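Local coordinates for protein transcriptional regulator ComR (Streptococcus vestibularis F0396, PDB 6HU8) that probably binds DNA and regulates competence genes as a peptide-responsive member of the RNPP family of transcriptional regulators, at residues R190-N195 / L227-K232; D209-A214 / D231-V236; Y245-Y250 / M276-L281; I251-Y256 / T268-K273. One frame throughout, in Å; residues are numbered along the deposited sequence.

Overall arrangement
All four contacts lie in the tetratricopeptide region, an all-helical right-handed solenoid, and follow the chain from helix 181-192 to helix 264-279. Contacts 1 and 2, with centres about 6 Å apart, share Lys232 and set helix 226-240 against helices 181-192 and 200-219. Contacts 3 and 4 join helices 246-261 and 264-279; their centres are about 11 Å apart, and contact 4 is nested within the loop that contact 3 closes. The two pairs are in series, roughly 14 to 20 Å apart between centres, and meet where Val249, Leu252 and Glu253 pack on the preceding helices. Side-chain packing thus runs continuously through this part of the solenoid.

Contact 1 (R190-N195 / L227-K232); sequences RVLKQN and LTVIDK
Leu192 and Lys232 lie slantwise against each other, the methyl CD2 of Leu192 resting 4.1 Å from CB of Lys232. This methyl also lies against the backbone of helix 226-240, 4.0 Å from CA of Val229, and touches CG2 of that valine. The other branch of Leu192, CD1, turns to CG2 of the solvent-exposed Thr228, so the two methyls of the leucine meet different residues. Beyond its CB, Lys232 runs across to the other backbone: CG stands anti to the backbone N (chi1 -167°), and a bend at chi2 carries the chain toward the turn that follows helix 181-192. There NZ donates to O of Gln194 at 2.9 Å, tilted somewhat from the carbonyl plane. It also donates to O of Leu192, though the modelled separation of 2.3 Å is too short to be trusted in detail. A cation among carbonyls at this end of a helix probably also gains from their negative potential. The turn is braced from within by NE2 of Gln194, which binds O of Arg190 at 2.8 Å along an almost straight N-H line, while OE1 of Gln194 accepts from the backbone N of Phe158. Helices 181-192 and 226-240 are next-but-one neighbours in sequence, with helix 200-219 between them, and their direct packing is typical of a tetratricopeptide solenoid.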
loop_
_atom_site.group_PDB
_atom_site.type_symbol
_atom_site.label_atom_id
_atom_site.label_comp_id
_atom_site.label_asym_id
_atom_site.label_seq_id
_atom_site.Cartn_x
_atom_site.Cartn_y
_atom_site.Cartn_z
ATOM N N ARG A 190 -8.333 10.093 -5.257
ATOM C CA ARG A 190 -8.518 8.847 -5.985
ATOM C C ARG A 190 -8.737 7.691 -5.012
ATOM O O ARG A 190 -9.507 6.772 -5.293
ATOM C CB ARG A 190 -7.323 8.575 -6.904
ATOM C CG ARG A 190 -7.612 7.526 -7.952
ATOM C CD ARG A 190 -8.847 7.910 -8.762
ATOM N NE ARG A 190 -8.564 8.987 -9.712
ATOM C CZ ARG A 190 -9.494 9.628 -10.418
ATOM N NH1 ARG A 190 -10.778 9.304 -10.280
ATOM N NH2 ARG A 190 -9.140 10.594 -11.264
ATOM N N VAL A 191 -8.075 7.742 -3.861
ATOM C CA VAL A 191 -8.307 6.739 -2.822
ATOM C C VAL A 191 -9.764 6.763 -2.376
ATOM O O VAL A 191 -10.400 5.716 -2.245
ATOM C CB VAL A 191 -7.399 6.951 -1.597
ATOM C CG1 VAL A 191 -7.905 6.131 -0.404
ATOM C CG2 VAL A 191 -5.966 6.578 -1.942
ATOM N N LEU A 192 -10.287 7.973 -2.178
ATOM C CA LEU A 192 -11.663 8.174 -1.741
ATOM C C LEU A 192 -12.713 7.670 -2.738
ATOM O O LEU A 192 -13.852 7.398 -2.349
ATOM C CB LEU A 192 -11.902 9.656 -1.445
ATOM C CG LEU A 192 -11.269 10.148 -0.145
ATOM C CD1 LEU A 192 -11.461 11.656 0.029
ATOM C CD2 LEU A 192 -11.852 9.368 1.033
ATOM N N LYS A 193 -12.339 7.522 -4.005
ATOM C CA LYS A 193 -13.293 7.080 -5.026
ATOM C C LYS A 193 -13.228 5.587 -5.333
ATOM O O LYS A 193 -13.963 5.098 -6.193
ATOM C CB LYS A 193 -13.081 7.849 -6.327
ATOM C CG LYS A 193 -13.408 9.333 -6.271
ATOM C CD LYS A 193 -13.067 9.982 -7.614
ATOM C CE LYS A 193 -13.307 11.484 -7.616
ATOM N NZ LYS A 193 -13.190 12.002 -9.010
ATOM N N GLN A 194 -12.355 4.855 -4.646
ATOM C CA GLN A 194 -12.222 3.425 -4.920
ATOM C C GLN A 194 -13.484 2.682 -4.525
ATOM O O GLN A 194 -14.071 2.931 -3.461
ATOM C CB GLN A 194 -11.008 2.836 -4.187
ATOM C CG GLN A 194 -9.670 3.401 -4.661
ATOM C CD GLN A 194 -9.485 3.275 -6.163
ATOM O OE1 GLN A 194 -9.437 2.170 -6.697
ATOM N NE2 GLN A 194 -9.393 4.409 -6.850
ATOM N N ASN A 195 -13.915 1.776 -5.394
ATOM C CA ASN A 195 -15.004 0.887 -5.048
ATOM C C ASN A 195 -14.598 0.073 -3.830
ATOM O O ASN A 195 -13.415 -0.197 -3.633
ATOM C CB ASN A 195 -15.368 -0.034 -6.217
ATOM C CG ASN A 195 -16.387 -1.095 -5.820
ATOM O OD1 ASN A 195 -17.512 -0.776 -5.417
ATOM N ND2 ASN A 195 -15.993 -2.363 -5.915
ATOM N N LEU A 227 -14.205 14.667 6.995
ATOM C CA LEU A 227 -15.319 13.802 7.381
ATOM C C LEU A 227 -15.675 12.855 6.242
ATOM O O LEU A 227 -16.281 11.813 6.460
ATOM C CB LEU A 227 -16.536 14.628 7.797
ATOM C CG LEU A 227 -16.351 15.496 9.042
ATOM C CD1 LEU A 227 -17.620 16.302 9.328
ATOM C CD2 LEU A 227 -15.979 14.629 10.239
ATOM N N THR A 228 -15.290 13.209 5.023
ATOM C CA THR A 228 -15.479 12.297 3.899
ATOM C C THR A 228 -14.529 11.102 4.054
ATOM O O THR A 228 -14.889 9.956 3.742
ATOM C CB THR A 228 -15.265 13.002 2.552
ATOM O OG1 THR A 228 -16.271 14.008 2.399
ATOM C CG2 THR A 228 -15.404 12.020 1.408
ATOM N N VAL A 229 -13.335 11.363 4.578
ATOM C CA VAL A 229 -12.418 10.275 4.897
ATOM C C VAL A 229 -12.973 9.416 6.031
ATOM O O VAL A 229 -12.905 8.186 5.970
ATOM C CB VAL A 229 -11.025 10.789 5.282
ATOM C CG1 VAL A 229 -10.123 9.632 5.662
ATOM C CG2 VAL A 229 -10.415 11.590 4.135
ATOM N N ILE A 230 -13.526 10.045 7.063
ATOM C CA ILE A 230 -14.144 9.276 8.154
ATOM C C ILE A 230 -15.248 8.383 7.609
ATOM O O ILE A 230 -15.365 7.214 7.981
ATOM C CB ILE A 230 -14.728 10.198 9.262
ATOM C CG1 ILE A 230 -13.612 11.042 9.901
ATOM C CG2 ILE A 230 -15.511 9.375 10.308
ATOM C CD1 ILE A 230 -12.548 10.205 10.614
ATOM N N ASP A 231 -16.055 8.948 6.716
ATOM C CA ASP A 231 -17.188 8.237 6.133
ATOM C C ASP A 231 -16.745 6.995 5.349
ATOM O O ASP A 231 -17.385 5.929 5.398
ATOM C CB ASP A 231 -17.976 9.188 5.231
ATOM C CG ASP A 231 -18.883 10.123 6.024
ATOM O OD1 ASP A 231 -19.277 9.756 7.145
ATOM O OD2 ASP A 231 -19.202 11.221 5.530
ATOM N N LYS A 232 -15.639 7.132 4.631
ATOM C CA LYS A 232 -15.139 6.023 3.832
ATOM C C LYS A 232 -14.620 4.932 4.757
ATOM O O LYS A 232 -14.882 3.742 4.541
ATOM C CB LYS A 232 -14.042 6.484 2.871
ATOM C CG LYS A 232 -13.706 5.443 1.784
ATOM C CD LYS A 232 -14.678 5.525 0.625
ATOM C CE LYS A 232 -14.289 4.582 -0.524
ATOM N NZ LYS A 232 -14.522 5.236 -1.838
#

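Contact 2 (D209-A214 / D231-V236); sequences DLMAIA and DKLLAV
The helical segments 209-214 and 231-236 run antiparallel, their axes 9.9 Å apart at closest approach and 158° between their directions, with Leu210 and Leu233 nearest in the backbone. These two leucines form the centre of the contact: CD2 of Leu233 presses on CB of Leu210 at 3.5 Å, tighter than ordinary carbon contact. The same methyl meets Met211, 3.8 Å from its CG and nearly as close to SD. Met211 and Leu233 cross at about a right angle, the methionine chain bending at both chi2 and chi3 beside the leucine branch. Helices 200-219 and 226-240 follow each other in the chain and make this packing an antiparallel step of the tetratricopeptide solenoid. On the side away from Met211, CD1 of Leu210 reaches the aliphatic part of Lys232, 3.5 Å from its CG, and touches CG2 of Val236 at 4.1 Å. Only the hydrocarbon stem of Lys232 serves here; its amino group continues to the carbonyls of Leu192 and Gln194. The same Leu210 side chain also packs on Val191 and Leu192 of helix 181-192. Met211 touches Leu252 of helix 246-261, and Val236 rests on Asn203, Leu206 and Phe207 of helix 200-219.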
loop_
_atom_site.group_PDB
_atom_site.type_symbol
_atom_site.label_atom_id
_atom_site.label_comp_id
_atom_site.label_asym_id
_atom_site.label_seq_id
_atom_site.Cartn_x
_atom_site.Cartn_y
_atom_site.Cartn_z
ATOM N N ASP A 209 -4.703 2.783 4.345
ATOM C CA ASP A 209 -4.421 4.007 3.601
ATOM C C ASP A 209 -5.338 5.143 4.035
ATOM O O ASP A 209 -4.914 6.279 4.153
ATOM C CB ASP A 209 -4.580 3.782 2.108
ATOM C CG ASP A 209 -3.384 3.095 1.501
ATOM O OD1 ASP A 209 -2.450 2.751 2.254
ATOM O OD2 ASP A 209 -3.390 2.906 0.278
ATOM N N LEU A 210 -6.607 4.833 4.232
ATOM C CA LEU A 210 -7.547 5.844 4.713
ATOM C C LEU A 210 -7.149 6.332 6.109
ATOM O O LEU A 210 -7.226 7.533 6.404
ATOM C CB LEU A 210 -8.960 5.274 4.704
ATOM C CG LEU A 210 -9.574 5.136 3.311
ATOM C CD1 LEU A 210 -10.803 4.267 3.357
ATOM C CD2 LEU A 210 -9.914 6.504 2.771
ATOM N N MET A 211 -6.717 5.414 6.976
ATOM C CA MET A 211 -6.265 5.835 8.300
ATOM C C MET A 211 -5.096 6.798 8.182
ATOM O O MET A 211 -5.043 7.793 8.917
ATOM C CB MET A 211 -5.880 4.638 9.180
ATOM C CG MET A 211 -7.095 3.844 9.738
ATOM S SD MET A 211 -8.106 4.695 10.972
ATOM C CE MET A 211 -7.087 4.488 12.436
ATOM N N ALA A 212 -4.169 6.498 7.268
ATOM C CA ALA A 212 -2.982 7.334 7.036
ATOM C C ALA A 212 -3.354 8.742 6.576
ATOM O O ALA A 212 -2.765 9.723 7.021
ATOM C CB ALA A 212 -2.038 6.672 5.990
ATOM N N ILE A 213 -4.309 8.820 5.657
ATOM C CA ILE A 213 -4.846 10.086 5.169
ATOM C C ILE A 213 -5.419 10.927 6.314
ATOM O O ILE A 213 -5.162 12.127 6.419
ATOM C CB ILE A 213 -5.937 9.809 4.110
ATOM C CG1 ILE A 213 -5.297 9.248 2.831
ATOM C CG2 ILE A 213 -6.789 11.040 3.852
ATOM C CD1 ILE A 213 -6.276 8.637 1.844
ATOM N N ALA A 214 -6.180 10.290 7.195
ATOM C CA ALA A 214 -6.861 11.022 8.269
ATOM C C ALA A 214 -5.845 11.556 9.264
ATOM O O ALA A 214 -5.919 12.714 9.676
ATOM C CB ALA A 214 -7.873 10.129 8.956
ATOM N N ASP A 231 -16.055 8.948 6.716
ATOM C CA ASP A 231 -17.188 8.237 6.133
ATOM C C ASP A 231 -16.745 6.995 5.349
ATOM O O ASP A 231 -17.385 5.929 5.398
ATOM C CB ASP A 231 -17.976 9.188 5.231
ATOM C CG ASP A 231 -18.883 10.123 6.024
ATOM O OD1 ASP A 231 -19.277 9.756 7.145
ATOM O OD2 ASP A 231 -19.202 11.221 5.530
ATOM N N LYS A 232 -15.639 7.132 4.631
ATOM C CA LYS A 232 -15.139 6.023 3.832
ATOM C C LYS A 232 -14.620 4.932 4.757
ATOM O O LYS A 232 -14.882 3.742 4.541
ATOM C CB LYS A 232 -14.042 6.484 2.871
ATOM C CG LYS A 232 -13.706 5.443 1.784
ATOM C CD LYS A 232 -14.678 5.525 0.625
ATOM C CE LYS A 232 -14.289 4.582 -0.524
ATOM N NZ LYS A 232 -14.522 5.236 -1.838
ATOM N N LEU A 233 -13.897 5.345 5.800
ATOM C CA LEU A 233 -13.394 4.400 6.796
ATOM C C LEU A 233 -14.519 3.553 7.401
ATOM O O LEU A 233 -14.389 2.328 7.535
ATOM C CB LEU A 233 -12.655 5.146 7.905
ATOM C CG LEU A 233 -11.242 5.599 7.588
ATOM C CD1 LEU A 233 -10.927 6.747 8.519
ATOM C CD2 LEU A 233 -10.277 4.442 7.795
ATOM N N LEU A 234 -15.623 4.208 7.756
ATOM C CA LEU A 234 -16.766 3.519 8.334
ATOM C C LEU A 234 -17.433 2.627 7.284
ATOM O O LEU A 234 -17.911 1.529 7.598
ATOM C CB LEU A 234 -17.772 4.526 8.916
ATOM C CG LEU A 234 -17.320 5.329 10.141
ATOM C CD1 LEU A 234 -18.432 6.236 10.646
ATOM C CD2 LEU A 234 -16.861 4.406 11.255
ATOM N N ALA A 235 -17.464 3.089 6.037
ATOM C CA ALA A 235 -18.012 2.271 4.941
ATOM C C ALA A 235 -17.207 0.994 4.712
ATOM O O ALA A 235 -17.783 -0.072 4.451
ATOM C CB ALA A 235 -18.077 3.075 3.654
ATOM N N VAL A 236 -15.882 1.078 4.813
ATOM C CA VAL A 236 -15.058 -0.129 4.667
ATOM C C VAL A 236 -15.297 -1.090 5.828
ATOM O O VAL A 236 -15.469 -2.297 5.619
ATOM C CB VAL A 236 -13.565 0.195 4.583
ATOM C CG1 VAL A 236 -12.743 -1.084 4.594
ATOM C CG2 VAL A 236 -13.269 1.015 3.334
#

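Contact 3 (Y245-Y250 / M276-L281); sequences YKPGVY and MFASVL
In the helical hairpin formed by helices 246-261 and 264-279, the early part of the first meets the late part of the second, with Phe277 set among Lys246, Pro247 and Tyr250. The aliphatic chain of Lys246 lies over one face of the Phe277 ring. Its CD is 3.7 Å from the ring centroid and almost on the ring normal, a CH-pi contact made possible by a chain extended beyond CG. The amino group runs on past the ring margin near CE1 of Phe277: NZ is 4.3 Å from the same Phe277 centroid and 33° off the normal, an off-centre cation-pi interaction. Tyr250 meets the Phe277 ring with planes only 25° apart, but the rings are slid so far that they barely overlap; the nearest atoms are CE2 of Tyr250 and CE2 of Phe277, 3.5 Å apart. Next to CB of Phe277, CG of Pro247 packs against the opposite backbone, 3.5 Å from N of Ala278 and 3.7 Å from CB of Ala278. Leu286 and Glu287 of helix 285-296 touch Pro247 and Ala278 respectively, while Leu234 of helix 226-240 touches Tyr250. Each helix of the hairpin thus also meets a neighbouring helix, as in the stacked helical hairpins of tetratricopeptide proteins.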
loop_
_atom_site.group_PDB
_atom_site.type_symbol
_atom_site.label_atom_id
_atom_site.label_comp_id
_atom_site.label_asym_id
_atom_site.label_seq_id
_atom_site.Cartn_x
_atom_site.Cartn_y
_atom_site.Cartn_z
ATOM N N TYR A 245 -11.810 -2.243 14.277
ATOM C CA TYR A 245 -11.192 -1.048 13.679
ATOM C C TYR A 245 -11.958 0.230 13.973
ATOM O O TYR A 245 -11.462 1.322 13.691
ATOM C CB TYR A 245 -11.057 -1.174 12.159
ATOM C CG TYR A 245 -10.124 -2.271 11.686
ATOM C CD1 TYR A 245 -9.521 -3.144 12.590
ATOM C CD2 TYR A 245 -9.855 -2.439 10.331
ATOM C CE1 TYR A 245 -8.682 -4.167 12.155
ATOM C CE2 TYR A 245 -9.020 -3.455 9.888
ATOM C CZ TYR A 245 -8.437 -4.321 10.809
ATOM O OH TYR A 245 -7.597 -5.339 10.388
ATOM N N LYS A 246 -13.167 0.096 14.515
ATOM C CA LYS A 246 -14.022 1.255 14.781
ATOM C C LYS A 246 -13.444 2.235 15.807
ATOM O O LYS A 246 -13.555 3.463 15.619
ATOM C CB LYS A 246 -15.409 0.794 15.240
ATOM C CG LYS A 246 -16.265 0.151 14.150
ATOM C CD LYS A 246 -17.700 -0.077 14.671
ATOM C CE LYS A 246 -18.518 -0.954 13.728
ATOM N NZ LYS A 246 -19.753 -1.461 14.401
ATOM N N PRO A 247 -12.849 1.723 16.908
ATOM C CA PRO A 247 -12.398 2.737 17.870
ATOM C C PRO A 247 -11.357 3.709 17.296
ATOM O O PRO A 247 -11.469 4.913 17.564
ATOM C CB PRO A 247 -11.823 1.893 19.013
ATOM C CG PRO A 247 -12.723 0.632 18.988
ATOM C CD PRO A 247 -12.828 0.363 17.499
ATOM N N GLY A 248 -10.411 3.226 16.493
ATOM C CA GLY A 248 -9.420 4.104 15.895
ATOM C C GLY A 248 -10.026 5.174 15.007
ATOM O O GLY A 248 -9.488 6.280 14.885
ATOM N N VAL A 249 -11.159 4.858 14.393
ATOM C CA VAL A 249 -11.827 5.807 13.505
ATOM C C VAL A 249 -12.500 6.922 14.299
ATOM O O VAL A 249 -12.348 8.110 13.987
ATOM C CB VAL A 249 -12.861 5.089 12.611
ATOM C CG1 VAL A 249 -13.581 6.090 11.734
ATOM C CG2 VAL A 249 -12.159 4.032 11.739
ATOM N N TYR A 250 -13.243 6.550 15.336
ATOM C CA TYR A 250 -13.900 7.558 16.170
ATOM C C TYR A 250 -12.913 8.399 16.994
ATOM O O TYR A 250 -13.206 9.553 17.347
ATOM C CB TYR A 250 -14.936 6.885 17.067
ATOM C CG TYR A 250 -16.134 6.479 16.246
ATOM C CD1 TYR A 250 -16.972 7.440 15.702
ATOM C CD2 TYR A 250 -16.404 5.149 15.982
ATOM C CE1 TYR A 250 -18.054 7.090 14.930
ATOM C CE2 TYR A 250 -17.483 4.789 15.198
ATOM C CZ TYR A 250 -18.308 5.771 14.686
ATOM O OH TYR A 250 -19.386 5.420 13.908
ATOM N N MET A 276 -17.174 2.739 23.634
ATOM C CA MET A 276 -18.282 1.806 23.460
ATOM C C MET A 276 -17.943 0.678 22.492
ATOM O O MET A 276 -18.132 -0.501 22.827
ATOM C CB MET A 276 -19.543 2.550 22.991
ATOM C CG MET A 276 -20.294 3.229 24.138
ATOM S SD MET A 276 -21.721 4.218 23.623
ATOM C CE MET A 276 -22.953 2.995 23.245
ATOM N N PHE A 277 -17.430 1.009 21.301
ATOM C CA PHE A 277 -17.136 -0.046 20.331
ATOM C C PHE A 277 -15.964 -0.899 20.786
ATOM O O PHE A 277 -15.948 -2.111 20.570
ATOM C CB PHE A 277 -16.888 0.528 18.947
ATOM C CG PHE A 277 -18.146 0.967 18.258
ATOM C CD1 PHE A 277 -19.220 0.102 18.155
ATOM C CD2 PHE A 277 -18.271 2.253 17.743
ATOM C CE1 PHE A 277 -20.395 0.502 17.530
ATOM C CE2 PHE A 277 -19.439 2.654 17.119
ATOM C CZ PHE A 277 -20.505 1.770 17.012
ATOM N N ALA A 278 -15.013 -0.291 21.480
ATOM C CA ALA A 278 -13.925 -1.075 22.066
ATOM C C ALA A 278 -14.400 -2.058 23.150
ATOM O O ALA A 278 -13.833 -3.149 23.295
ATOM C CB ALA A 278 -12.875 -0.142 22.653
ATOM N N SER A 279 -15.430 -1.667 23.910
ATOM C CA SER A 279 -15.792 -2.373 25.140
ATOM C C SER A 279 -16.360 -3.770 24.874
ATOM O O SER A 279 -16.293 -4.645 25.740
ATOM C CB SER A 279 -16.790 -1.548 25.965
ATOM O OG SER A 279 -18.082 -1.475 25.354
ATOM N N VAL A 280 -16.900 -3.975 23.679
ATOM C CA VAL A 280 -17.524 -5.251 23.335
ATOM C C VAL A 280 -16.574 -6.139 22.550
ATOM O O VAL A 280 -16.977 -7.161 21.980
ATOM C CB VAL A 280 -18.820 -5.034 22.539
ATOM C CG1 VAL A 280 -19.870 -4.382 23.439
ATOM C CG2 VAL A 280 -18.558 -4.165 21.330
ATOM N N LEU A 281 -15.303 -5.747 22.519
ATOM C CA LEU A 281 -14.279 -6.583 21.919
ATOM C C LEU A 281 -13.816 -7.632 22.923
ATOM O O LEU A 281 -13.917 -7.436 24.145
ATOM C CB LEU A 281 -13.090 -5.741 21.438
ATOM C CG LEU A 281 -13.460 -4.764 20.324
ATOM C CD1 LEU A 281 -12.277 -3.881 19.985
ATOM C CD2 LEU A 281 -13.936 -5.531 19.110
#

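Contact 4 (I251-Y256 / T268-K273); sequences ILEAKY and TENYDK
Ala254 and Tyr271 pack directly together, the methyl CB of Ala254 sitting over one face of the tyrosine ring, 3.9 Å from its centroid and offset toward CD2. Ile251 approaches the same ring obliquely, with CG1 of Ile251 3.9 Å from CE1 of Tyr271. The small Ala254 also faces Asn270, its CB 3.7 Å from CB of Asn270. Such close fitting suits two helices in succession along the tetratricopeptide solenoid, here running antiparallel at 171° with axes only 7.8 Å apart. At the other flank Glu253, extended with CG anti to the backbone N (chi1 -168°), crosses Asn270 at about a right angle, its CG 3.6 Å from ND2 of Asn270. A water bridges their polar ends, donating to OE1 of Glu253 at 2.7 Å and accepting from ND2 of Asn270 at 3.0 Å. The OD1 atom of Asn270 is buried and has no partner in the model. Further out, Lys255 brings its chain alongside the Tyr271 hydroxyl, with salt bridges from NZ to Glu293 and Asp297. That same Asp297 is hydrogen-bonded to the hydroxyl of Tyr271, which fixes the outer end of the ring, and Glu293 and Lys294 of helix 285-296 touch the tyrosine side chain.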
loop_
_atom_site.group_PDB
_atom_site.type_symbol
_atom_site.label_atom_id
_atom_site.label_comp_id
_atom_site.label_asym_id
_atom_site.label_seq_id
_atom_site.Cartn_x
_atom_site.Cartn_y
_atom_site.Cartn_z
ATOM N N ILE A 251 -11.743 7.844 17.288
ATOM C CA ILE A 251 -10.708 8.627 17.972
ATOM C C ILE A 251 -10.231 9.763 17.058
ATOM O O ILE A 251 -10.116 10.912 17.500
ATOM C CB ILE A 251 -9.503 7.746 18.398
ATOM C CG1 ILE A 251 -9.878 6.833 19.569
ATOM C CG2 ILE A 251 -8.286 8.613 18.761
ATOM C CD1 ILE A 251 -8.771 5.823 19.938
ATOM N N LEU A 252 -9.967 9.451 15.790
ATOM C CA LEU A 252 -9.585 10.478 14.804
ATOM C C LEU A 252 -10.672 11.533 14.621
ATOM O O LEU A 252 -10.365 12.726 14.547
ATOM C CB LEU A 252 -9.260 9.853 13.438
ATOM C CG LEU A 252 -7.925 9.131 13.281
ATOM C CD1 LEU A 252 -7.964 8.182 12.071
ATOM C CD2 LEU A 252 -6.798 10.165 13.109
ATOM N N GLU A 253 -11.934 11.114 14.534
ATOM C CA GLU A 253 -13.018 12.092 14.414
ATOM C C GLU A 253 -13.093 12.993 15.661
ATOM O O GLU A 253 -13.410 14.192 15.571
ATOM C CB GLU A 253 -14.372 11.403 14.181
ATOM C CG GLU A 253 -15.452 12.404 13.750
ATOM C CD GLU A 253 -16.783 11.776 13.402
ATOM O OE1 GLU A 253 -17.763 12.532 13.265
ATOM O OE2 GLU A 253 -16.854 10.536 13.250
ATOM N N ALA A 254 -12.791 12.422 16.825
ATOM C CA ALA A 254 -12.736 13.200 18.052
ATOM C C ALA A 254 -11.620 14.249 18.020
ATOM O O ALA A 254 -11.831 15.397 18.430
ATOM C CB ALA A 254 -12.560 12.272 19.252
ATOM N N LYS A 255 -10.447 13.851 17.535
ATOM C CA LYS A 255 -9.292 14.744 17.465
ATOM C C LYS A 255 -9.544 15.883 16.483
ATOM O O LYS A 255 -9.134 17.026 16.719
ATOM C CB LYS A 255 -8.027 13.959 17.081
ATOM C CG LYS A 255 -7.308 13.368 18.306
ATOM C CD LYS A 255 -6.625 12.061 17.999
ATOM C CE LYS A 255 -5.302 11.927 18.747
ATOM N NZ LYS A 255 -5.376 12.098 20.217
ATOM N N TYR A 256 -10.219 15.566 15.385
ATOM C CA TYR A 256 -10.664 16.573 14.421
ATOM C C TYR A 256 -11.602 17.623 15.056
ATOM O O TYR A 256 -11.384 18.846 14.920
ATOM C CB TYR A 256 -11.358 15.881 13.243
ATOM C CG TYR A 256 -12.094 16.840 12.338
ATOM C CD1 TYR A 256 -11.406 17.642 11.431
ATOM C CD2 TYR A 256 -13.478 16.957 12.404
ATOM C CE1 TYR A 256 -12.082 18.530 10.607
ATOM C CE2 TYR A 256 -14.157 17.839 11.594
ATOM C CZ TYR A 256 -13.457 18.624 10.703
ATOM O OH TYR A 256 -14.145 19.493 9.898
ATOM N N THR A 268 -15.912 14.628 22.916
ATOM C CA THR A 268 -16.262 13.679 23.982
ATOM C C THR A 268 -17.225 12.601 23.509
ATOM O O THR A 268 -17.061 11.424 23.861
ATOM C CB THR A 268 -16.896 14.381 25.190
ATOM O OG1 THR A 268 -16.016 15.392 25.649
ATOM C CG2 THR A 268 -17.136 13.384 26.342
ATOM N N GLU A 269 -18.230 12.990 22.723
ATOM C CA GLU A 269 -19.161 12.019 22.143
ATOM C C GLU A 269 -18.434 11.009 21.253
ATOM O O GLU A 269 -18.696 9.801 21.322
ATOM C CB GLU A 269 -20.254 12.742 21.341
ATOM C CG GLU A 269 -21.158 13.625 22.226
ATOM C CD GLU A 269 -22.157 14.454 21.437
ATOM O OE1 GLU A 269 -22.056 14.491 20.191
ATOM O OE2 GLU A 269 -23.037 15.081 22.073
ATOM N N ASN A 270 -17.510 11.497 20.426
ATOM C CA ASN A 270 -16.779 10.626 19.510
ATOM C C ASN A 270 -15.809 9.691 20.242
ATOM O O ASN A 270 -15.706 8.508 19.883
ATOM C CB ASN A 270 -16.047 11.465 18.457
ATOM C CG ASN A 270 -17.013 12.116 17.470
ATOM O OD1 ASN A 270 -18.051 11.534 17.135
ATOM N ND2 ASN A 270 -16.682 13.309 17.003
ATOM N N TYR A 271 -15.140 10.183 21.286
ATOM C CA TYR A 271 -14.341 9.287 22.130
ATOM C C TYR A 271 -15.231 8.247 22.808
ATOM O O TYR A 271 -14.836 7.083 22.942
ATOM C CB TYR A 271 -13.560 10.056 23.196
ATOM C CG TYR A 271 -12.151 10.420 22.777
ATOM C CD1 TYR A 271 -11.195 9.434 22.527
ATOM C CD2 TYR A 271 -11.773 11.749 22.651
ATOM C CE1 TYR A 271 -9.899 9.764 22.128
ATOM C CE2 TYR A 271 -10.479 12.090 22.261
ATOM C CZ TYR A 271 -9.552 11.097 22.005
ATOM O OH TYR A 271 -8.271 11.440 21.627
ATOM N N ASP A 272 -16.426 8.651 23.237
ATOM C CA ASP A 272 -17.319 7.708 23.913
ATOM C C ASP A 272 -17.805 6.618 22.969
ATOM O O ASP A 272 -17.954 5.455 23.381
ATOM C CB ASP A 272 -18.528 8.423 24.540
ATOM C CG ASP A 272 -18.201 9.080 25.867
ATOM O OD1 ASP A 272 -17.097 8.850 26.413
ATOM O OD2 ASP A 272 -19.073 9.816 26.385
ATOM N N LYS A 273 -18.074 6.980 21.716
ATOM C CA LYS A 273 -18.349 5.982 20.684
ATOM C C LYS A 273 -17.190 5.003 20.522
ATOM O O LYS A 273 -17.405 3.792 20.416
ATOM C CB LYS A 273 -18.632 6.652 19.341
ATOM C CG LYS A 273 -20.022 7.240 19.210
ATOM C CD LYS A 273 -20.207 7.886 17.834
ATOM C CE LYS A 273 -21.565 8.584 17.735
ATOM N NZ LYS A 273 -21.671 9.467 16.544
HETATM O O HOH W 1 -18.006 14.816 14.767
#